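Local atomic coordinates of Emp47p (form2) (PDB entry 2A6Z), a protein that acts as a calcium-independent cargo receptor whose lectin-like domain recognises carbohydrate, taking part in glycoprotein secretion and in the exit of Emp46 from the endoplasmic reticulum. Residues A[83-88]-A[96-101]; A[90-95]-A[192-197]; A[113-118]-A[137-142]; A[199-202]-A[206-209]. All coordinates share one frame; numbering follows the deposited sequence.

Contact 1: residues A[83-88]-A[96-101]; sequences SFWFVQ and KQLYNG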
loop_
_atom_site.group_PDB
_atom_site.type_symbol
_atom_site.label_atom_id
_atom_site.label_comp_id
_atom_site.label_asym_id
_atom_site.label_seq_id
_atom_site.Cartn_x
_atom_site.Cartn_y
_atom_site.Cartn_z
ATOM N N SER A 83 -2.071 -2.209 3.921
ATOM C CA SER A 83 -0.665 -2.364 3.501
ATOM C C SER A 83 -0.535 -2.141 2.006
ATOM O O SER A 83 -1.314 -2.640 1.181
ATOM C CB SER A 83 -0.214 -3.779 3.789
ATOM O OG SER A 83 0.064 -3.984 5.166
ATOM N N PHE A 84 0.511 -1.387 1.654
ATOM C CA PHE A 84 0.882 -1.078 0.272
ATOM C C PHE A 84 2.196 -1.778 -0.017
ATOM O O PHE A 84 3.129 -1.666 0.767
ATOM C CB PHE A 84 1.016 0.441 0.058
ATOM C CG PHE A 84 -0.213 1.205 0.468
ATOM C CD1 PHE A 84 -1.200 1.509 -0.449
ATOM C CD2 PHE A 84 -0.385 1.652 1.788
ATOM C CE1 PHE A 84 -2.331 2.207 -0.089
ATOM C CE2 PHE A 84 -1.529 2.307 2.176
ATOM C CZ PHE A 84 -2.501 2.602 1.212
ATOM N N TRP A 85 2.240 -2.516 -1.127
ATOM C CA TRP A 85 3.319 -3.462 -1.355
ATOM C C TRP A 85 4.139 -3.129 -2.608
ATOM O O TRP A 85 3.568 -2.688 -3.617
ATOM C CB TRP A 85 2.741 -4.865 -1.558
ATOM C CG TRP A 85 1.905 -5.350 -0.406
ATOM C CD1 TRP A 85 0.546 -5.202 -0.273
ATOM C CD2 TRP A 85 2.367 -6.055 0.759
ATOM N NE1 TRP A 85 0.120 -5.787 0.924
ATOM C CE2 TRP A 85 1.215 -6.316 1.546
ATOM C CE3 TRP A 85 3.624 -6.509 1.196
ATOM C CZ2 TRP A 85 1.284 -7.014 2.775
ATOM C CZ3 TRP A 85 3.675 -7.198 2.393
ATOM C CH2 TRP A 85 2.523 -7.446 3.174
ATOM N N PHE A 86 5.410 -3.418 -2.533
ATOM C CA PHE A 86 6.326 -3.376 -3.672
ATOM C C PHE A 86 7.302 -4.554 -3.465
ATOM O O PHE A 86 8.261 -4.414 -2.732
ATOM C CB PHE A 86 7.017 -2.007 -3.718
ATOM C CG PHE A 86 8.041 -1.888 -4.853
ATOM C CD1 PHE A 86 7.563 -1.719 -6.156
ATOM C CD2 PHE A 86 9.420 -1.938 -4.635
ATOM C CE1 PHE A 86 8.444 -1.596 -7.235
ATOM C CE2 PHE A 86 10.279 -1.802 -5.683
ATOM C CZ PHE A 86 9.794 -1.614 -6.988
ATOM N N VAL A 87 6.961 -5.697 -4.060
ATOM C CA VAL A 87 7.615 -6.946 -3.644
ATOM C C VAL A 87 7.961 -7.839 -4.870
ATOM O O VAL A 87 7.177 -7.913 -5.820
ATOM C CB VAL A 87 6.759 -7.769 -2.642
ATOM C CG1 VAL A 87 6.478 -6.937 -1.368
ATOM C CG2 VAL A 87 5.439 -8.226 -3.223
ATOM N N GLN A 88 9.089 -8.503 -4.792
ATOM C CA GLN A 88 9.501 -9.350 -5.938
ATOM C C GLN A 88 8.771 -10.670 -5.896
ATOM O O GLN A 88 8.805 -11.381 -4.905
ATOM C CB GLN A 88 10.991 -9.639 -5.850
ATOM C CG GLN A 88 11.945 -8.531 -5.972
ATOM C CD GLN A 88 13.366 -9.048 -5.696
ATOM O OE1 GLN A 88 13.846 -9.948 -6.395
ATOM N NE2 GLN A 88 13.980 -8.473 -4.664
ATOM N N LYS A 96 -1.284 -14.748 2.178
ATOM C CA LYS A 96 -2.267 -13.811 2.683
ATOM C C LYS A 96 -2.125 -13.567 4.179
ATOM O O LYS A 96 -3.078 -13.038 4.762
ATOM C CB LYS A 96 -3.665 -14.259 2.338
ATOM C CG LYS A 96 -3.918 -14.599 0.869
ATOM C CD LYS A 96 -4.038 -13.317 0.035
ATOM C CE LYS A 96 -4.078 -13.678 -1.446
ATOM N NZ LYS A 96 -4.657 -12.579 -2.294
ATOM N N GLN A 97 -1.053 -13.947 4.815
ATOM C CA GLN A 97 -0.999 -13.949 6.251
ATOM C C GLN A 97 -0.627 -12.654 6.921
ATOM O O GLN A 97 -0.676 -12.579 8.175
ATOM C CB GLN A 97 0.005 -15.019 6.720
ATOM C CG GLN A 97 -0.370 -16.438 6.335
ATOM C CD GLN A 97 0.619 -17.444 6.869
ATOM O OE1 GLN A 97 0.567 -17.777 8.074
ATOM N NE2 GLN A 97 1.591 -17.857 6.041
ATOM N N LEU A 98 -0.273 -11.607 6.174
ATOM C CA LEU A 98 0.154 -10.331 6.773
ATOM C C LEU A 98 -0.711 -9.221 6.187
ATOM O O LEU A 98 -0.519 -8.803 5.051
ATOM C CB LEU A 98 1.642 -10.122 6.445
ATOM C CG LEU A 98 2.247 -8.788 6.964
ATOM C CD1 LEU A 98 2.056 -8.667 8.475
ATOM C CD2 LEU A 98 3.699 -8.742 6.551
ATOM N N TYR A 99 -1.746 -8.807 6.959
ATOM C CA TYR A 99 -2.714 -7.824 6.457
ATOM C C TYR A 99 -3.233 -8.239 5.094
ATOM O O TYR A 99 -3.468 -7.412 4.173
ATOM C CB TYR A 99 -2.135 -6.342 6.390
ATOM C CG TYR A 99 -1.746 -5.920 7.794
ATOM C CD1 TYR A 99 -2.686 -5.354 8.640
ATOM C CD2 TYR A 99 -0.484 -6.167 8.311
ATOM C CE1 TYR A 99 -2.369 -4.993 9.932
ATOM C CE2 TYR A 99 -0.158 -5.825 9.610
ATOM C CZ TYR A 99 -1.127 -5.243 10.416
ATOM O OH TYR A 99 -0.748 -4.919 11.716
ATOM N N ASN A 100 -3.549 -9.529 4.940
ATOM C CA ASN A 100 -4.084 -10.095 3.689
ATOM C C ASN A 100 -3.139 -9.969 2.505
ATOM O O ASN A 100 -3.585 -10.034 1.372
ATOM C CB ASN A 100 -5.476 -9.509 3.406
ATOM C CG ASN A 100 -6.188 -10.318 2.294
ATOM O OD1 ASN A 100 -6.214 -11.569 2.369
ATOM N ND2 ASN A 100 -6.748 -9.635 1.332
ATOM N N GLY A 101 -1.852 -9.880 2.802
ATOM C CA GLY A 101 -0.767 -9.925 1.865
ATOM C C GLY A 101 0.347 -10.837 2.380
ATOM O O GLY A 101 0.148 -11.562 3.354
#
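The six-membered end of the Trp85 indole meets the loop edge-on: the carbonyl oxygen of Leu98 lies near the ring plane, 3.4 Å from Trp85 CZ2, and a methyl of the same leucine, CD2, sits in that plane 3.8 Å from Trp85 CH2. Gly101 comes in obliquely, its CA 3.7 Å from Trp85 CZ2. Trp52 of strand 48-58 stacks with the indole. The other flat group, the Tyr99 ring, leads away from the strand; its foot is what touches, with Tyr99 CB 3.4 Å from Ser83 OG in the conformer given.

With CG anti to its carbonyl carbon (chi1 -58°), Trp85 rises from strand 81-88 into the mouth of a type I' turn running from Leu98 to Gly101. That turn is closed in both directions, Gly101 N to Leu98 O at 2.8 Å and Leu98 N to Gly101 O at 2.9 Å, and Gln97 and Leu98 both face Gly101 in a classic beta bulge. Glycine leaves room for the indole to come in close.

Polar ends find partners around the contact: Ser83 OG bonds Gln109 NE2, while Thr198 OG1 serves both Trp85 NE1 and Tyr99 O. The chemistry is thus mainly van der Waals, an aromatic C-H edge against a carbonyl already used by the turn, and Thr198 ties ring and turn together.

Contact 2: residues A[90-95]-A[192-197]; sequences SNIPRD and SYRIGV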
loop_
_atom_site.group_PDB
_atom_site.type_symbol
_atom_site.label_atom_id
_atom_site.label_comp_id
_atom_site.label_asym_id
_atom_site.label_seq_id
_atom_site.Cartn_x
_atom_site.Cartn_y
_atom_site.Cartn_z
ATOM N N SER A 90 6.999 -13.729 -9.057
ATOM C CA SER A 90 6.703 -14.035 -10.471
ATOM C C SER A 90 5.210 -14.016 -10.746
ATOM O O SER A 90 4.783 -14.238 -11.900
ATOM C CB SER A 90 7.339 -15.392 -10.821
ATOM O OG SER A 90 6.732 -16.363 -9.970
ATOM N N ASN A 91 4.386 -13.846 -9.732
ATOM C CA ASN A 91 2.947 -13.755 -9.880
ATOM C C ASN A 91 2.430 -12.831 -8.800
ATOM O O ASN A 91 3.199 -12.462 -7.879
ATOM C CB ASN A 91 2.284 -15.150 -9.716
ATOM C CG ASN A 91 3.078 -15.995 -8.769
ATOM O OD1 ASN A 91 3.863 -16.849 -9.221
ATOM N ND2 ASN A 91 2.904 -15.775 -7.462
ATOM N N ILE A 92 1.159 -12.508 -8.804
ATOM C CA ILE A 92 0.587 -11.861 -7.627
ATOM C C ILE A 92 0.885 -12.730 -6.415
ATOM O O ILE A 92 0.689 -13.957 -6.502
ATOM C CB ILE A 92 -0.929 -11.656 -7.818
ATOM C CG1 ILE A 92 -1.249 -10.660 -8.946
ATOM C CG2 ILE A 92 -1.623 -11.257 -6.513
ATOM C CD1 ILE A 92 -2.711 -10.528 -9.307
ATOM N N PRO A 93 1.388 -12.175 -5.327
ATOM C CA PRO A 93 1.817 -13.052 -4.236
ATOM C C PRO A 93 0.693 -13.923 -3.729
ATOM O O PRO A 93 -0.448 -13.460 -3.539
ATOM C CB PRO A 93 2.299 -12.032 -3.180
ATOM C CG PRO A 93 2.795 -10.896 -4.030
ATOM C CD PRO A 93 1.727 -10.744 -5.104
ATOM N N ARG A 94 1.029 -15.197 -3.459
ATOM C CA ARG A 94 -0.006 -16.101 -2.994
ATOM C C ARG A 94 -0.360 -15.953 -1.517
ATOM O O ARG A 94 -1.499 -16.199 -1.080
ATOM C CB ARG A 94 0.521 -17.544 -3.270
ATOM C CG ARG A 94 0.645 -17.875 -4.787
ATOM C CD ARG A 94 1.224 -19.301 -4.938
ATOM N NE ARG A 94 1.608 -19.531 -6.323
ATOM C CZ ARG A 94 2.726 -19.274 -6.977
ATOM N NH1 ARG A 94 2.798 -19.581 -8.275
ATOM N NH2 ARG A 94 3.805 -18.729 -6.424
ATOM N N ASP A 95 0.626 -15.632 -0.704
ATOM C CA ASP A 95 0.461 -15.665 0.758
ATOM C C ASP A 95 -0.401 -14.482 1.227
ATOM O O ASP A 95 -0.228 -13.372 0.732
ATOM C CB ASP A 95 1.805 -15.701 1.460
ATOM C CG ASP A 95 1.653 -15.867 2.967
ATOM O OD1 ASP A 95 1.648 -17.036 3.394
ATOM O OD2 ASP A 95 1.498 -14.875 3.681
ATOM N N SER A 192 11.258 -8.522 -11.303
ATOM C CA SER A 192 9.885 -8.227 -11.500
ATOM C C SER A 192 9.155 -8.023 -10.174
ATOM O O SER A 192 9.116 -8.962 -9.353
ATOM C CB SER A 192 9.209 -9.421 -12.257
ATOM O OG SER A 192 7.910 -9.030 -12.650
ATOM N N TYR A 193 8.620 -6.814 -9.995
ATOM C CA TYR A 193 7.949 -6.468 -8.765
ATOM C C TYR A 193 6.454 -6.393 -8.903
ATOM O O TYR A 193 5.904 -5.939 -9.925
ATOM C CB TYR A 193 8.453 -5.094 -8.228
ATOM C CG TYR A 193 9.833 -5.173 -7.666
ATOM C CD1 TYR A 193 10.999 -5.231 -8.433
ATOM C CD2 TYR A 193 9.985 -5.166 -6.260
ATOM C CE1 TYR A 193 12.230 -5.311 -7.829
ATOM C CE2 TYR A 193 11.211 -5.229 -5.675
ATOM C CZ TYR A 193 12.369 -5.280 -6.425
ATOM O OH TYR A 193 13.591 -5.361 -5.846
ATOM N N ARG A 194 5.809 -6.851 -7.847
ATOM C CA ARG A 194 4.369 -6.834 -7.720
ATOM C C ARG A 194 3.962 -5.633 -6.863
ATOM O O ARG A 194 4.580 -5.357 -5.851
ATOM C CB ARG A 194 3.853 -8.142 -7.096
ATOM C CG ARG A 194 4.423 -9.396 -7.706
ATOM C CD ARG A 194 4.376 -9.463 -9.225
ATOM N NE ARG A 194 3.027 -9.301 -9.755
ATOM C CZ ARG A 194 2.603 -9.925 -10.847
ATOM N NH1 ARG A 194 3.343 -10.749 -11.556
ATOM N NH2 ARG A 194 1.351 -9.691 -11.236
ATOM N N ILE A 195 2.913 -4.930 -7.316
ATOM C CA ILE A 195 2.441 -3.674 -6.747
ATOM C C ILE A 195 0.981 -3.856 -6.444
ATOM O O ILE A 195 0.194 -4.285 -7.318
ATOM C CB ILE A 195 2.663 -2.527 -7.774
ATOM C CG1 ILE A 195 4.158 -2.290 -7.985
ATOM C CG2 ILE A 195 1.913 -1.275 -7.349
ATOM C CD1 ILE A 195 4.448 -1.516 -9.260
ATOM N N GLY A 196 0.593 -3.552 -5.199
ATOM C CA GLY A 196 -0.799 -3.732 -4.824
ATOM C C GLY A 196 -1.023 -3.229 -3.416
ATOM O O GLY A 196 -0.135 -2.695 -2.760
ATOM N N VAL A 197 -2.242 -3.404 -2.986
ATOM C CA VAL A 197 -2.719 -2.935 -1.682
ATOM C C VAL A 197 -3.657 -3.991 -1.109
ATOM O O VAL A 197 -4.429 -4.619 -1.831
ATOM C CB VAL A 197 -3.372 -1.544 -1.763
ATOM C CG1 VAL A 197 -4.579 -1.563 -2.726
ATOM C CG2 VAL A 197 -3.768 -1.014 -0.402
#
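Arg194 NH2 is the polar atom to look at first: it donates to Leu53 O of strand 48-58 and weakly to Lys54 O, while Ile92 CG1 rests against it at 3.6 Å. Leu53 O in particular would steady the guanidinium, and the loop 90-95 is laid across it. The peptide joining Asn91 to Ile92 lies over one face of the group, with Ile92 N 3.6 Å above the plane, over its centre, and Asn91 C nearer the rim.

To get there the arginine folds up. Bends at chi2 (-49°) and chi3 (-56°) lay the guanidinium against that peptide. Closer to the strand, Arg194 CG is 3.3 Å from Asn91 O, and the aliphatic root lies beside Pro93, whose CD is 3.9 Å from Arg194 CB. Ile92 crosses the arginine at about a right angle.

The loop is stiffened on its own account. Asn91 points away from the strand and sends ND2 to Ile92 O, 3.0 Å and nearly straight at 169°, while Ser90 OG donates to Asn91 OD1 at 3.0 Å from well above the amide carbonyl plane. Trp52 is shared ground, touched by Ile92, Pro93 and Arg194 alike.

Alternation along strand 192-200 sets the faces: Ile195 turns to Met216 and Phe218 of the other sheet, whereas Arg194 points out to meet the loop. This is a beta sandwich of the legume-lectin type, with the long connection between strands 81-88 and 108-113 folded back over the outer face of one sheet.

Contact 3: residues A[113-118]-A[137-142]; sequences DNNGPL and KIYDQS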
loop_
_atom_site.group_PDB
_atom_site.type_symbol
_atom_site.label_atom_id
_atom_site.label_comp_id
_atom_site.label_asym_id
_atom_site.label_seq_id
_atom_site.Cartn_x
_atom_site.Cartn_y
_atom_site.Cartn_z
ATOM N N ASP A 113 -1.634 1.757 10.148
ATOM C CA ASP A 113 -2.424 1.100 11.205
ATOM C C ASP A 113 -2.304 1.917 12.457
ATOM O O ASP A 113 -1.608 2.950 12.530
ATOM C CB ASP A 113 -2.066 -0.376 11.405
ATOM C CG ASP A 113 -0.986 -0.581 12.462
ATOM O OD1 ASP A 113 0.069 0.086 12.375
ATOM O OD2 ASP A 113 -1.242 -1.378 13.408
ATOM N N ASN A 114 -3.004 1.462 13.525
ATOM C CA ASN A 114 -3.009 2.237 14.757
ATOM C C ASN A 114 -2.790 1.348 15.990
ATOM O O ASN A 114 -3.025 1.822 17.107
ATOM C CB ASN A 114 -4.255 3.089 14.894
ATOM C CG ASN A 114 -5.523 2.317 15.187
ATOM O OD1 ASN A 114 -5.485 1.127 15.442
ATOM N ND2 ASN A 114 -6.641 3.030 15.102
ATOM N N ASN A 115 -2.404 0.091 15.803
ATOM C CA ASN A 115 -2.285 -0.851 16.924
ATOM C C ASN A 115 -0.920 -0.856 17.595
ATOM O O ASN A 115 -0.754 -1.627 18.547
ATOM C CB ASN A 115 -2.643 -2.265 16.432
ATOM C CG ASN A 115 -3.221 -3.129 17.565
ATOM O OD1 ASN A 115 -3.913 -2.641 18.460
ATOM N ND2 ASN A 115 -2.940 -4.398 17.471
ATOM N N GLY A 116 0.026 -0.057 17.110
ATOM C CA GLY A 116 1.344 -0.024 17.681
ATOM C C GLY A 116 1.459 1.046 18.774
ATOM O O GLY A 116 0.519 1.754 19.099
ATOM N N PRO A 117 2.652 1.143 19.337
ATOM C CA PRO A 117 2.870 1.947 20.570
ATOM C C PRO A 117 2.825 3.426 20.339
ATOM O O PRO A 117 2.797 4.172 21.332
ATOM C CB PRO A 117 4.233 1.486 21.074
ATOM C CG PRO A 117 4.910 0.882 19.922
ATOM C CD PRO A 117 3.852 0.346 18.975
ATOM N N LEU A 118 2.815 3.886 19.092
ATOM C CA LEU A 118 2.839 5.332 18.773
ATOM C C LEU A 118 1.460 5.791 18.297
ATOM O O LEU A 118 1.328 6.968 17.964
ATOM C CB LEU A 118 3.864 5.683 17.698
ATOM C CG LEU A 118 5.289 5.142 17.959
ATOM C CD1 LEU A 118 6.163 5.615 16.831
ATOM C CD2 LEU A 118 5.792 5.467 19.346
ATOM N N LYS A 137 6.785 -8.490 16.371
ATOM C CA LYS A 137 7.848 -7.511 16.456
ATOM C C LYS A 137 7.741 -6.395 15.400
ATOM O O LYS A 137 8.688 -5.633 15.215
ATOM C CB LYS A 137 9.213 -8.195 16.352
ATOM C CG LYS A 137 9.383 -9.243 17.483
ATOM C CD LYS A 137 10.772 -9.876 17.352
ATOM C CE LYS A 137 11.157 -10.899 18.392
ATOM N NZ LYS A 137 10.747 -10.606 19.768
ATOM N N ILE A 138 6.592 -6.354 14.693
ATOM C CA ILE A 138 6.543 -5.460 13.523
ATOM C C ILE A 138 6.844 -4.010 13.884
ATOM O O ILE A 138 7.543 -3.352 13.113
ATOM C CB ILE A 138 5.172 -5.640 12.853
ATOM C CG1 ILE A 138 5.155 -5.037 11.442
ATOM C CG2 ILE A 138 3.974 -5.186 13.701
ATOM C CD1 ILE A 138 3.985 -5.590 10.616
ATOM N N TYR A 139 6.344 -3.523 15.026
ATOM C CA TYR A 139 6.551 -2.098 15.306
ATOM C C TYR A 139 8.015 -1.784 15.632
ATOM O O TYR A 139 8.556 -0.748 15.225
ATOM C CB TYR A 139 5.602 -1.613 16.437
ATOM C CG TYR A 139 4.159 -1.929 16.036
ATOM C CD1 TYR A 139 3.566 -1.316 14.917
ATOM C CD2 TYR A 139 3.398 -2.881 16.734
ATOM C CE1 TYR A 139 2.270 -1.604 14.537
ATOM C CE2 TYR A 139 2.118 -3.174 16.337
ATOM C CZ TYR A 139 1.563 -2.544 15.238
ATOM O OH TYR A 139 0.276 -2.876 14.883
ATOM N N ASP A 140 8.658 -2.709 16.329
ATOM C CA ASP A 140 10.099 -2.498 16.612
ATOM C C ASP A 140 10.935 -2.659 15.361
ATOM O O ASP A 140 12.054 -2.073 15.281
ATOM C CB ASP A 140 10.540 -3.482 17.658
ATOM C CG ASP A 140 11.387 -2.909 18.722
ATOM O OD1 ASP A 140 11.613 -3.503 19.776
ATOM O OD2 ASP A 140 11.964 -1.867 18.347
ATOM N N GLN A 141 10.434 -3.415 14.383
ATOM C CA GLN A 141 11.210 -3.738 13.174
ATOM C C GLN A 141 10.961 -2.752 12.043
ATOM O O GLN A 141 11.671 -2.841 11.043
ATOM C CB GLN A 141 10.927 -5.191 12.714
ATOM C CG GLN A 141 11.475 -6.142 13.803
ATOM C CD GLN A 141 11.679 -7.581 13.574
ATOM O OE1 GLN A 141 10.947 -8.028 12.706
ATOM N NE2 GLN A 141 12.582 -8.236 14.319
ATOM N N SER A 142 10.056 -1.769 12.186
ATOM C CA SER A 142 9.930 -0.736 11.123
ATOM C C SER A 142 11.284 -0.106 10.890
ATOM O O SER A 142 11.966 0.271 11.857
ATOM C CB SER A 142 8.962 0.339 11.592
ATOM O OG SER A 142 7.735 -0.204 12.031
#
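Hydrogen bonding gathers on Asp113 OD2, to which Tyr139 OH donates at 2.6 Å, meeting it on the syn side; the carboxylate and phenol ring lie almost in one plane, 5° apart. Asn115 N reaches the same oxygen at 3.0 Å from above the carboxylate plane, closing an Asx turn. Two donors from different directions would fix the rotation of the carboxylate and probably favour its charged form.

The CH-pi contact is nearly face-centred: Gly116 CA stands 3.4 Å from the centroid of the Tyr139 ring and only 7° off its normal. On the opposite face lies Ile138 CG2, so the ring is sandwiched between the glycine backbone and its own neighbour in the chain.

Across the contact, apolar side chains meet at the base of the tyrosine, where Pro117 CD touches Tyr139 CB at 3.7 Å. Nearer the hydroxyl, Asn115 CB comes within 3.4 Å of Tyr139 OH.

Asp113, on strand 108-113, is backbone-bonded to Thr121 of strand 121-128, and the loop beyond it turns toward the short, weakly bonded helix around 138-141. From that helix Ile138 packs on Gln109 and Leu111 of the former strand, while Ile138 O is bound by Gln125 of the latter.

Contact 4: residues A[199-202]-A[206-209]; sequences AQNG and NNAE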
loop_
_atom_site.group_PDB
_atom_site.type_symbol
_atom_site.label_atom_id
_atom_site.label_comp_id
_atom_site.label_asym_id
_atom_site.label_seq_id
_atom_site.Cartn_x
_atom_site.Cartn_y
_atom_site.Cartn_z
ATOM N N ALA A 199 -5.904 -5.139 2.731
ATOM C CA ALA A 199 -6.370 -4.602 4.034
ATOM C C ALA A 199 -7.226 -5.660 4.713
ATOM O O ALA A 199 -7.791 -6.556 4.098
ATOM C CB ALA A 199 -7.141 -3.303 3.912
ATOM N N GLN A 200 -7.313 -5.476 6.045
ATOM C CA GLN A 200 -8.193 -6.259 6.886
ATOM C C GLN A 200 -8.717 -5.318 7.979
ATOM O O GLN A 200 -7.978 -4.409 8.404
ATOM C CB GLN A 200 -7.482 -7.462 7.507
ATOM C CG GLN A 200 -6.452 -7.023 8.578
ATOM C CD GLN A 200 -5.551 -8.099 9.091
ATOM O OE1 GLN A 200 -5.325 -9.067 8.317
ATOM N NE2 GLN A 200 -5.077 -7.911 10.335
ATOM N N ASN A 201 -9.918 -5.555 8.485
ATOM C CA ASN A 201 -10.377 -4.794 9.622
ATOM C C ASN A 201 -10.464 -5.587 10.930
ATOM O O ASN A 201 -10.622 -4.968 11.990
ATOM C CB ASN A 201 -11.662 -3.992 9.335
ATOM C CG ASN A 201 -12.807 -4.834 8.869
ATOM O OD1 ASN A 201 -12.779 -6.072 8.956
ATOM N ND2 ASN A 201 -13.859 -4.178 8.375
ATOM N N GLY A 202 -10.327 -6.893 10.851
ATOM C CA GLY A 202 -10.322 -7.748 12.079
ATOM C C GLY A 202 -11.639 -7.680 12.791
ATOM O O GLY A 202 -12.670 -7.327 12.235
ATOM N N ASN A 206 -16.219 -5.570 16.923
ATOM C CA ASN A 206 -17.093 -5.787 15.754
ATOM C C ASN A 206 -17.074 -4.579 14.840
ATOM O O ASN A 206 -18.054 -4.158 14.221
ATOM C CB ASN A 206 -18.527 -6.121 16.220
ATOM C CG ASN A 206 -18.701 -7.589 16.591
ATOM O OD1 ASN A 206 -17.917 -8.508 16.303
ATOM N ND2 ASN A 206 -19.793 -7.724 17.300
ATOM N N ASN A 207 -15.875 -3.938 14.729
ATOM C CA ASN A 207 -15.772 -2.755 13.882
ATOM C C ASN A 207 -16.020 -3.122 12.419
ATOM O O ASN A 207 -15.799 -4.230 11.956
ATOM C CB ASN A 207 -14.357 -2.075 14.003
ATOM C CG ASN A 207 -13.304 -2.808 13.187
ATOM O OD1 ASN A 207 -13.085 -2.415 12.030
ATOM N ND2 ASN A 207 -12.640 -3.813 13.730
ATOM N N ALA A 208 -16.440 -2.091 11.674
ATOM C CA ALA A 208 -16.621 -2.177 10.239
ATOM C C ALA A 208 -15.775 -1.135 9.514
ATOM O O ALA A 208 -16.239 -0.467 8.579
ATOM C CB ALA A 208 -18.109 -2.013 9.835
ATOM N N GLU A 209 -14.541 -0.919 9.990
ATOM C CA GLU A 209 -13.696 0.051 9.296
ATOM C C GLU A 209 -13.582 -0.328 7.834
ATOM O O GLU A 209 -13.316 -1.483 7.480
ATOM C CB GLU A 209 -12.287 0.014 9.966
ATOM C CG GLU A 209 -11.393 1.158 9.431
ATOM C CD GLU A 209 -10.153 1.447 10.284
ATOM O OE1 GLU A 209 -9.845 0.642 11.219
ATOM O OE2 GLU A 209 -9.464 2.445 9.988
HETATM O O HOH W 1 -9.961 -2.010 11.589
HETATM O O HOH W 2 -15.177 -6.660 13.078
#
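Asn201 and Asn207 face each other across the loop that leads from strand 192-200 in one sheet of the beta sandwich to strand 210-220 in the other, and an Asx turn organises it: Asn207 OD1 accepts from Glu209 N at 2.9 Å.

The buried side is a tight exchange of amides. Asn207 ND2 donates to Asn201 O at 2.9 Å and nearly straight (171°), the acceptor lying in the plane of the Asn207 amide; that nitrogen also serves Val204 O. In return Asn201 ND2 gives to Glu209 O at 2.9 Å, a more bent bond (153°). The two amide planes stand almost perpendicular, 87° apart. Asn201 CG sits between the backbone N and carbonyl carbon. The same amide also bonds outside the turn, OD1 to Ser47 N and ND2 to Asn44 O. Asn201 CB also packs on Asn207 OD1 at 3.4 Å.

Toward solvent the fit relaxes. Asn206 and Ala208 are exposed, and Gly202, with positive phi, touches the far arm only lightly and is linked to it mainly by water: a single water donates to both Gly202 O and Asn207 O, 2.7 Å from each.

Contacts 1 and 2 are the closest pair, with centres 8 Å apart. Their strands 81-88 and 192-200 are neighbours in one sheet, joined by Val87 O to Arg194 N at 2.7 Å, and both receive parts of the same loop, 90-95 in contact 2 and 96-101 in contact 1. Contact 4 takes up the far end of strand 192-200; there Gln200 OE1 packs 3.4 Å from Tyr99 CA of contact 1. Contact 3 lies about 16 Å from contact 1, centre to centre, yet the side chain of Tyr99 reaches it, packing loosely near Asp113 and Tyr139. Contacts 3 and 4 stay apart, their nearest atoms about 6 Å from each other.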